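Local coordinates for histidine-containing Phosphotransfer Protein type 1, MtHPt1 (Medicago truncatula, PDB 3US6) that probably relays phosphoryl groups from cytokinin sensor histidine kinases to response regulators in plant hormone signalling, at residues W10-I14 with K129-L133; D65-F71 with Q107-R113; V78-K82 with V93-V98. All blocks are in the same frame, centred on the assembly; numbering follows the deposited sequence. Where two conformers were deposited one is given.

Contact 1 joins helix 3-19 to helix 109-142. Contact 2 lies some 35 Å from it, centre to centre, on the other side of the chain's centre, where the loop between helices 41-64 and 71-88 meets the start of the same helix 109-142. One long helix therefore serves both. Contact 3 pairs helices 71-88 and 91-106 in the body of the bundle, its centre 16 Å from that of contact 2 and 23 Å from that of contact 1. None of the three touches another. His79, the predicted phosphorylation site, lies in segment 78-82 of contact 3, unmodified here. Its CB points away from segment 93-98.

Contact 1: W10-I14 with K129-L133; sequences WVDYI and KLETL
Leu133 makes the apolar heart of this contact through its CD1 methyl. That methyl lies 3.5 Å from Trp10 NE1, approaching the indole obliquely. It also sits 3.9 Å from Ile14 CB and near the edge of the Tyr13 ring. With CG anti to the backbone N (chi1 -174°), the Leu133 branch reaches across to helix 3-19. Ile14 CG2 lies over one indole face, toward its rim, so Trp10 and Ile14 are packed on each other as well as on Leu133.

A CH-pi contact comes next. Thr132 CG2 stands 4.1 Å from the centroid of the Tyr13 ring, off-centre. The carbonyl O of Lys129 lies at the edge of the same ring, in its plane.

The polar part is carried by water. A water lies 2.7 Å from Tyr13 OH and takes a hydrogen bond from Lys129 NZ at 3.1 Å. The Trp10 NE1 proton goes to Glu137, further along helix 109-142.

The segments run nearly antiparallel, at 167°. They pack N-terminal helix 3-19 on helix 109-142, which also belongs to the four-helix HPt bundle with 41-64, 71-88 and 91-106. The chemistry implies an apolar seam, with a water-bridged tyrosine and lysine along its more exposed border.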
# COMPACT_ATOMS: atom_id res chain seq x y z
N TRP A 10 10.04 16.21 -2.94
CA TRP A 10 10.09 14.76 -2.79
C TRP A 10 10.53 14.36 -1.41
O TRP A 10 9.88 13.53 -0.77
CB TRP A 10 11.05 14.13 -3.86
CG TRP A 10 11.14 12.60 -3.86
CD1 TRP A 10 10.40 11.75 -4.58
CD2 TRP A 10 12.01 11.78 -3.02
NE1 TRP A 10 10.74 10.44 -4.27
CE2 TRP A 10 11.69 10.45 -3.29
CE3 TRP A 10 12.98 12.07 -2.06
CZ2 TRP A 10 12.37 9.39 -2.70
CZ3 TRP A 10 13.61 11.04 -1.45
CH2 TRP A 10 13.32 9.72 -1.77
N VAL A 11 11.61 14.94 -0.96
CA VAL A 11 12.05 14.66 0.41
C VAL A 11 10.94 14.89 1.43
O VAL A 11 10.66 14.04 2.28
CB VAL A 11 13.32 15.48 0.76
CG1 VAL A 11 13.66 15.44 2.24
CG2 VAL A 11 14.50 15.02 -0.09
N ASP A 12 10.34 16.07 1.34
CA ASP A 12 9.29 16.44 2.27
C ASP A 12 8.08 15.49 2.14
O ASP A 12 7.47 15.11 3.18
CB ASP A 12 8.85 17.90 2.10
CG ASP A 12 9.94 18.89 2.47
OD1 ASP A 12 10.90 18.50 3.18
OD2 ASP A 12 9.82 20.07 2.02
N TYR A 13 7.65 15.17 0.93
CA TYR A 13 6.48 14.32 0.72
C TYR A 13 6.71 12.91 1.25
O TYR A 13 5.89 12.36 2.00
CB TYR A 13 6.07 14.35 -0.74
CG TYR A 13 4.66 13.82 -0.99
CD1 TYR A 13 3.55 14.58 -0.61
CD2 TYR A 13 4.42 12.57 -1.53
CE1 TYR A 13 2.27 14.11 -0.81
CE2 TYR A 13 3.14 12.11 -1.75
CZ TYR A 13 2.08 12.89 -1.37
OH TYR A 13 0.83 12.36 -1.62
N ILE A 14 7.83 12.30 0.88
CA ILE A 14 8.07 10.94 1.30
C ILE A 14 8.31 10.94 2.82
O ILE A 14 7.88 9.98 3.49
CB ILE A 14 9.23 10.26 0.55
CG1 ILE A 14 9.04 8.73 0.67
CG2 ILE A 14 10.61 10.75 0.95
CD1 ILE A 14 10.03 7.92 -0.15
N LYS A 129 -1.16 8.34 -2.67
CA LYS A 129 0.08 9.02 -2.27
C LYS A 129 1.24 8.45 -3.11
O LYS A 129 2.18 9.18 -3.52
CB LYS A 129 0.36 8.84 -0.78
CG LYS A 129 -0.61 9.60 0.09
CD LYS A 129 -0.44 9.21 1.53
CE LYS A 129 -1.29 10.01 2.53
NZ LYS A 129 -0.86 11.38 2.62
N LEU A 130 1.28 7.13 -3.32
CA LEU A 130 2.32 6.52 -4.14
C LEU A 130 2.29 7.02 -5.58
O LEU A 130 3.34 7.26 -6.19
CB LEU A 130 2.25 4.99 -4.12
CG LEU A 130 2.78 4.35 -2.84
CD1 LEU A 130 2.49 2.90 -2.79
CD2 LEU A 130 4.29 4.54 -2.74
N GLU A 131 1.09 7.20 -6.13
CA GLU A 131 0.98 7.73 -7.50
C GLU A 131 1.61 9.12 -7.55
O GLU A 131 2.29 9.47 -8.52
CB GLU A 131 -0.44 7.70 -7.99
CG GLU A 131 -0.92 6.29 -8.14
CD GLU A 131 -2.37 6.23 -8.59
OE1 GLU A 131 -3.19 7.14 -8.32
OE2 GLU A 131 -2.80 5.19 -9.14
N THR A 132 1.28 9.95 -6.59
CA THR A 132 1.85 11.30 -6.48
C THR A 132 3.40 11.24 -6.35
O THR A 132 4.14 11.96 -7.03
CB THR A 132 1.22 12.09 -5.34
OG1 THR A 132 -0.14 12.33 -5.69
CG2 THR A 132 1.94 13.43 -5.07
N LEU A 133 3.91 10.42 -5.46
CA LEU A 133 5.34 10.24 -5.28
C LEU A 133 6.01 9.80 -6.59
O LEU A 133 7.03 10.37 -6.98
CB LEU A 133 5.55 9.22 -4.16
CG LEU A 133 7.02 9.05 -3.78
CD1 LEU A 133 7.51 10.21 -2.97
CD2 LEU A 133 7.21 7.71 -3.04
O HOH W 1 -1.07 13.16 0.07

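Contact 2: D65-F71 with Q107-R113; sequences DQQSIDF and QNIDACR
Phe71 lies with one ring face against Gln107. The CA of Gln107 stands 3.7 Å from the Phe71 ring centroid, close to the ring normal, in a CH-pi contact. Gln107 CB comes over the same face, 3.6 Å from Phe71 CE2. The amide of Gln107 is almost parallel to the ring, their planes 8° apart. Ile69 CB lies over the opposite face, toward the rim, so the ring has a neighbour on each face. At the ring edge, in plane, Cys112 SG approaches Phe71 CE1 at 3.9 Å, a sulfur-aromatic contact. Ile109 CG1 also meets the edge, at CZ.

The Ile69 and Ile109 side chains lie alongside each other, pointing opposite ways. Ile69 CD1 touches Ile109 CG1 at 4.0 Å and also packs on Cys112 CB.

Arg113 carries the polar part of the contact. Stretched out as far as NE, the chain carries the guanidinium to the 65-70 loop. NH2 gives a weak bond to Gln66 O at 2.8 Å, bent to 128°, with that oxygen at the guanidinium edge. NE is held by Val64 O at the end of helix 41-64. Ile109 CG2 lies over the centre of one guanidinium face. Asp65 OD1 forms a long salt bridge to Arg113 NE at 3.8 Å. This oxygen sits well out of the guanidinium plane, so no N-H points at it and the link is probably electrostatic alone.

Both helix starts are capped by side chains: Asn108 OD1 accepts from Ala111 N at 2.9 Å, and Asp70 caps Lys73 N. Gln107, with positive phi, is the C-prime residue of a Schellman motif closing helix 91-106. The 65-70 loop and the short 107-108 connection thus meet at one end of an HPt helical bundle, each leading from a helix end into an N-capped helix start.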
# COMPACT_ATOMS: atom_id res chain seq x y z
N ASP A 65 -20.21 -8.66 3.04
CA ASP A 65 -21.50 -7.98 3.04
C ASP A 65 -22.62 -8.96 2.75
O ASP A 65 -23.59 -8.63 2.15
CB ASP A 65 -21.53 -6.81 2.07
CG ASP A 65 -20.76 -5.60 2.59
OD1 ASP A 65 -20.58 -5.48 3.80
OD2 ASP A 65 -20.31 -4.81 1.76
N GLN A 66 -22.38 -10.20 3.09
CA GLN A 66 -23.38 -11.24 3.10
C GLN A 66 -23.95 -11.50 4.52
O GLN A 66 -23.25 -11.23 5.43
CB GLN A 66 -22.77 -12.52 2.51
CG GLN A 66 -22.08 -12.38 1.13
CD GLN A 66 -22.96 -11.84 -0.03
OE1 GLN A 66 -23.92 -12.49 -0.41
NE2 GLN A 66 -22.56 -10.70 -0.64
N GLN A 67 -25.16 -12.01 4.68
CA GLN A 67 -25.80 -12.21 6.00
C GLN A 67 -24.92 -13.08 6.86
O GLN A 67 -24.73 -12.84 8.08
CB GLN A 67 -27.17 -12.89 5.80
CG GLN A 67 -28.17 -12.88 6.94
CD GLN A 67 -29.45 -13.66 6.56
OE1 GLN A 67 -29.36 -14.82 6.09
NE2 GLN A 67 -30.64 -13.03 6.72
N SER A 68 -24.36 -14.13 6.26
CA SER A 68 -23.44 -15.03 6.94
C SER A 68 -22.10 -14.94 6.24
O SER A 68 -22.01 -15.18 5.05
CB SER A 68 -23.94 -16.46 6.89
OG SER A 68 -23.01 -17.35 7.50
N ILE A 69 -21.08 -14.57 6.96
CA ILE A 69 -19.74 -14.44 6.37
C ILE A 69 -19.00 -15.77 6.45
O ILE A 69 -18.98 -16.43 7.51
CB ILE A 69 -18.91 -13.40 7.09
CG1 ILE A 69 -19.56 -12.05 6.96
CG2 ILE A 69 -17.52 -13.39 6.46
CD1 ILE A 69 -18.79 -10.89 7.65
N ASP A 70 -18.35 -16.18 5.35
CA ASP A 70 -17.44 -17.32 5.36
C ASP A 70 -16.11 -16.81 5.92
O ASP A 70 -15.26 -16.30 5.17
CB ASP A 70 -17.21 -17.81 3.95
CG ASP A 70 -16.37 -19.07 3.90
OD1 ASP A 70 -15.54 -19.35 4.81
OD2 ASP A 70 -16.59 -19.80 2.91
N PHE A 71 -15.95 -16.89 7.25
CA PHE A 71 -14.80 -16.28 7.91
C PHE A 71 -13.47 -16.91 7.52
O PHE A 71 -12.44 -16.26 7.54
CB PHE A 71 -14.96 -16.33 9.46
CG PHE A 71 -16.07 -15.48 9.98
CD1 PHE A 71 -15.96 -14.12 9.99
CD2 PHE A 71 -17.25 -16.07 10.43
CE1 PHE A 71 -16.96 -13.33 10.45
CE2 PHE A 71 -18.30 -15.26 10.88
CZ PHE A 71 -18.16 -13.92 10.87
N GLN A 107 -15.18 -13.74 14.81
CA GLN A 107 -16.39 -13.99 14.03
C GLN A 107 -17.47 -12.92 14.24
O GLN A 107 -18.65 -13.20 14.36
CB GLN A 107 -16.88 -15.42 14.20
CG GLN A 107 -15.78 -16.36 13.79
CD GLN A 107 -16.24 -17.81 13.82
OE1 GLN A 107 -17.38 -18.09 14.08
NE2 GLN A 107 -15.34 -18.73 13.52
N ASN A 108 -17.02 -11.68 14.24
CA ASN A 108 -17.81 -10.52 14.52
C ASN A 108 -18.15 -9.87 13.19
O ASN A 108 -17.33 -9.22 12.61
CB ASN A 108 -16.98 -9.58 15.40
CG ASN A 108 -17.70 -8.32 15.82
OD1 ASN A 108 -18.57 -7.84 15.16
ND2 ASN A 108 -17.27 -7.78 16.93
N ILE A 109 -19.36 -10.10 12.70
CA ILE A 109 -19.72 -9.59 11.36
C ILE A 109 -19.54 -8.11 11.24
O ILE A 109 -18.90 -7.60 10.31
CB ILE A 109 -21.18 -10.02 11.01
CG1 ILE A 109 -21.19 -11.53 10.76
CG2 ILE A 109 -21.74 -9.18 9.90
CD1 ILE A 109 -22.40 -12.08 10.12
N ASP A 110 -20.14 -7.34 12.17
CA ASP A 110 -20.07 -5.92 12.04
C ASP A 110 -18.64 -5.42 12.13
O ASP A 110 -18.28 -4.50 11.39
CB ASP A 110 -20.90 -5.23 13.13
CG ASP A 110 -22.41 -5.33 12.89
OD1 ASP A 110 -22.84 -5.73 11.80
OD2 ASP A 110 -23.17 -5.04 13.85
N ALA A 111 -17.84 -5.96 13.03
CA ALA A 111 -16.47 -5.49 13.10
C ALA A 111 -15.68 -5.85 11.84
O ALA A 111 -14.84 -5.11 11.37
CB ALA A 111 -15.76 -6.12 14.30
N CYS A 112 -15.93 -7.02 11.27
CA CYS A 112 -15.34 -7.32 9.97
C CYS A 112 -15.72 -6.33 8.89
O CYS A 112 -14.86 -5.92 8.11
CB CYS A 112 -15.70 -8.71 9.48
SG CYS A 112 -14.82 -10.02 10.39
N ARG A 113 -17.00 -5.91 8.86
CA ARG A 113 -17.42 -4.97 7.86
C ARG A 113 -16.72 -3.60 8.03
O ARG A 113 -16.23 -3.00 7.08
CB ARG A 113 -18.93 -4.82 7.88
CG ARG A 113 -19.56 -6.07 7.31
CD ARG A 113 -21.07 -6.01 7.45
NE ARG A 113 -21.68 -7.23 6.97
CZ ARG A 113 -22.94 -7.58 7.17
NH1 ARG A 113 -23.79 -6.78 7.79
NH2 ARG A 113 -23.39 -8.73 6.74

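Contact 3: V78-K82 with V93-V98; sequences VHQFK and VKNSCV
Cys97 packs against Val78, Phe81 and Lys82. Its SG lies 3.7 Å from Phe81 CD2, an oblique sulfur-aromatic contact. Its CB is 3.7 Å from Lys82 CB and 3.8 Å from Val78 CG1. Val93 CG1 comes over one face of the Phe81 ring, 4.1 Å from the centroid and toward the rim. The ring is set there with CG anti to the backbone N (chi1 -166°). Without the ring, as with an alanine here, Val93 CG1 and Cys97 SG would probably lose their aromatic partner and a gap would open between the helices.

The aliphatic part of Lys82 forms the outer border. Its CE presses on Val98 CG2 at 3.4 Å, tighter than usual for two carbons. Lys82 CG meets Lys94 CG at 4.0 Å. The ammonium groups of Lys82 and Lys94 end 4.9 Å apart, NZ to NZ.

Further out, Ser53 and Leu57 of helix 41-64 touch Phe81, and Leu60 touches Val78. Val119 and Val126 of helix 109-142 meet Phe81 and Val93. The CB of His79 points away from 93-98, and its side chain meets Arg101 of helix 91-106.

The segments run antiparallel at 154°, as neighbouring helices of the bundle. A thiol sulfur, methyls and an aromatic face fill the interior by apolar contact. Lys82 and Lys94 probably make this rim electropositive, and Lys82 NZ lies near the ring of His79, the predicted phosphohistidine.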
# COMPACT_ATOMS: atom_id res chain seq x y z
N VAL A 78 -7.61 -11.89 3.41
CA VAL A 78 -6.99 -10.81 4.17
C VAL A 78 -5.55 -11.11 4.47
O VAL A 78 -4.65 -10.21 4.43
CB VAL A 78 -7.77 -10.54 5.47
CG1 VAL A 78 -7.04 -9.50 6.36
CG2 VAL A 78 -9.12 -10.11 5.11
N HIS A 79 -5.29 -12.35 4.80
CA HIS A 79 -3.92 -12.77 5.11
C HIS A 79 -3.00 -12.56 3.89
O HIS A 79 -1.89 -12.07 3.98
CB HIS A 79 -3.89 -14.22 5.56
CG HIS A 79 -2.53 -14.68 5.98
ND1 HIS A 79 -1.87 -15.70 5.36
CD2 HIS A 79 -1.71 -14.23 6.96
CE1 HIS A 79 -0.69 -15.88 5.94
NE2 HIS A 79 -0.59 -15.01 6.93
N GLN A 80 -3.52 -12.91 2.71
CA GLN A 80 -2.78 -12.70 1.48
C GLN A 80 -2.46 -11.21 1.29
O GLN A 80 -1.34 -10.86 0.98
CB GLN A 80 -3.53 -13.27 0.28
CG GLN A 80 -2.83 -12.96 -1.02
CD GLN A 80 -3.58 -13.53 -2.21
OE1 GLN A 80 -4.02 -14.67 -2.17
NE2 GLN A 80 -3.74 -12.72 -3.25
N PHE A 81 -3.46 -10.36 1.52
CA PHE A 81 -3.28 -8.89 1.39
C PHE A 81 -2.36 -8.33 2.45
O PHE A 81 -1.62 -7.39 2.17
CB PHE A 81 -4.67 -8.27 1.56
CG PHE A 81 -4.81 -6.81 1.13
CD1 PHE A 81 -3.95 -6.23 0.24
CD2 PHE A 81 -5.83 -6.07 1.57
CE1 PHE A 81 -4.14 -4.88 -0.14
CE2 PHE A 81 -6.01 -4.76 1.15
CZ PHE A 81 -5.16 -4.20 0.31
N LYS A 82 -2.39 -8.88 3.65
CA LYS A 82 -1.42 -8.50 4.65
C LYS A 82 0.03 -8.67 4.14
O LYS A 82 0.88 -7.78 4.31
CB LYS A 82 -1.65 -9.34 5.91
CG LYS A 82 -0.82 -8.91 7.10
CD LYS A 82 -1.04 -9.84 8.32
CE LYS A 82 0.14 -9.77 9.29
NZ LYS A 82 1.38 -10.25 8.61
N VAL A 93 -1.81 -0.28 5.77
CA VAL A 93 -2.65 -1.31 5.17
C VAL A 93 -2.39 -2.64 5.89
O VAL A 93 -3.34 -3.32 6.30
CB VAL A 93 -2.36 -1.49 3.65
CG1 VAL A 93 -3.16 -2.67 3.10
CG2 VAL A 93 -2.69 -0.16 2.94
N LYS A 94 -1.13 -2.99 6.08
CA LYS A 94 -0.78 -4.24 6.82
C LYS A 94 -1.44 -4.27 8.19
O LYS A 94 -2.03 -5.27 8.58
CB LYS A 94 0.73 -4.34 6.94
CG LYS A 94 1.25 -5.56 7.63
CD LYS A 94 2.62 -5.38 8.12
CE LYS A 94 3.11 -6.66 8.79
NZ LYS A 94 4.43 -6.48 9.50
N ASN A 95 -1.33 -3.17 8.92
CA ASN A 95 -1.85 -3.15 10.31
C ASN A 95 -3.35 -3.27 10.27
O ASN A 95 -3.96 -3.87 11.19
CB ASN A 95 -1.43 -1.87 10.97
CG ASN A 95 -0.00 -1.84 11.31
OD1 ASN A 95 0.69 -2.87 11.26
ND2 ASN A 95 0.50 -0.66 11.64
N SER A 96 -4.01 -2.65 9.30
CA SER A 96 -5.48 -2.81 9.15
C SER A 96 -5.86 -4.25 8.88
O SER A 96 -6.84 -4.71 9.36
CB SER A 96 -6.14 -1.93 8.09
OG SER A 96 -6.07 -0.58 8.42
N CYS A 97 -5.07 -4.94 8.08
CA CYS A 97 -5.29 -6.36 7.82
C CYS A 97 -5.12 -7.20 9.09
O CYS A 97 -5.88 -8.12 9.32
CB CYS A 97 -4.32 -6.86 6.74
SG CYS A 97 -4.67 -6.30 5.10
N VAL A 98 -4.11 -6.88 9.90
CA VAL A 98 -3.96 -7.53 11.21
C VAL A 98 -5.18 -7.37 12.10
O VAL A 98 -5.69 -8.35 12.69
CB VAL A 98 -2.72 -7.03 11.96
CG1 VAL A 98 -2.64 -7.66 13.34
CG2 VAL A 98 -1.45 -7.36 11.13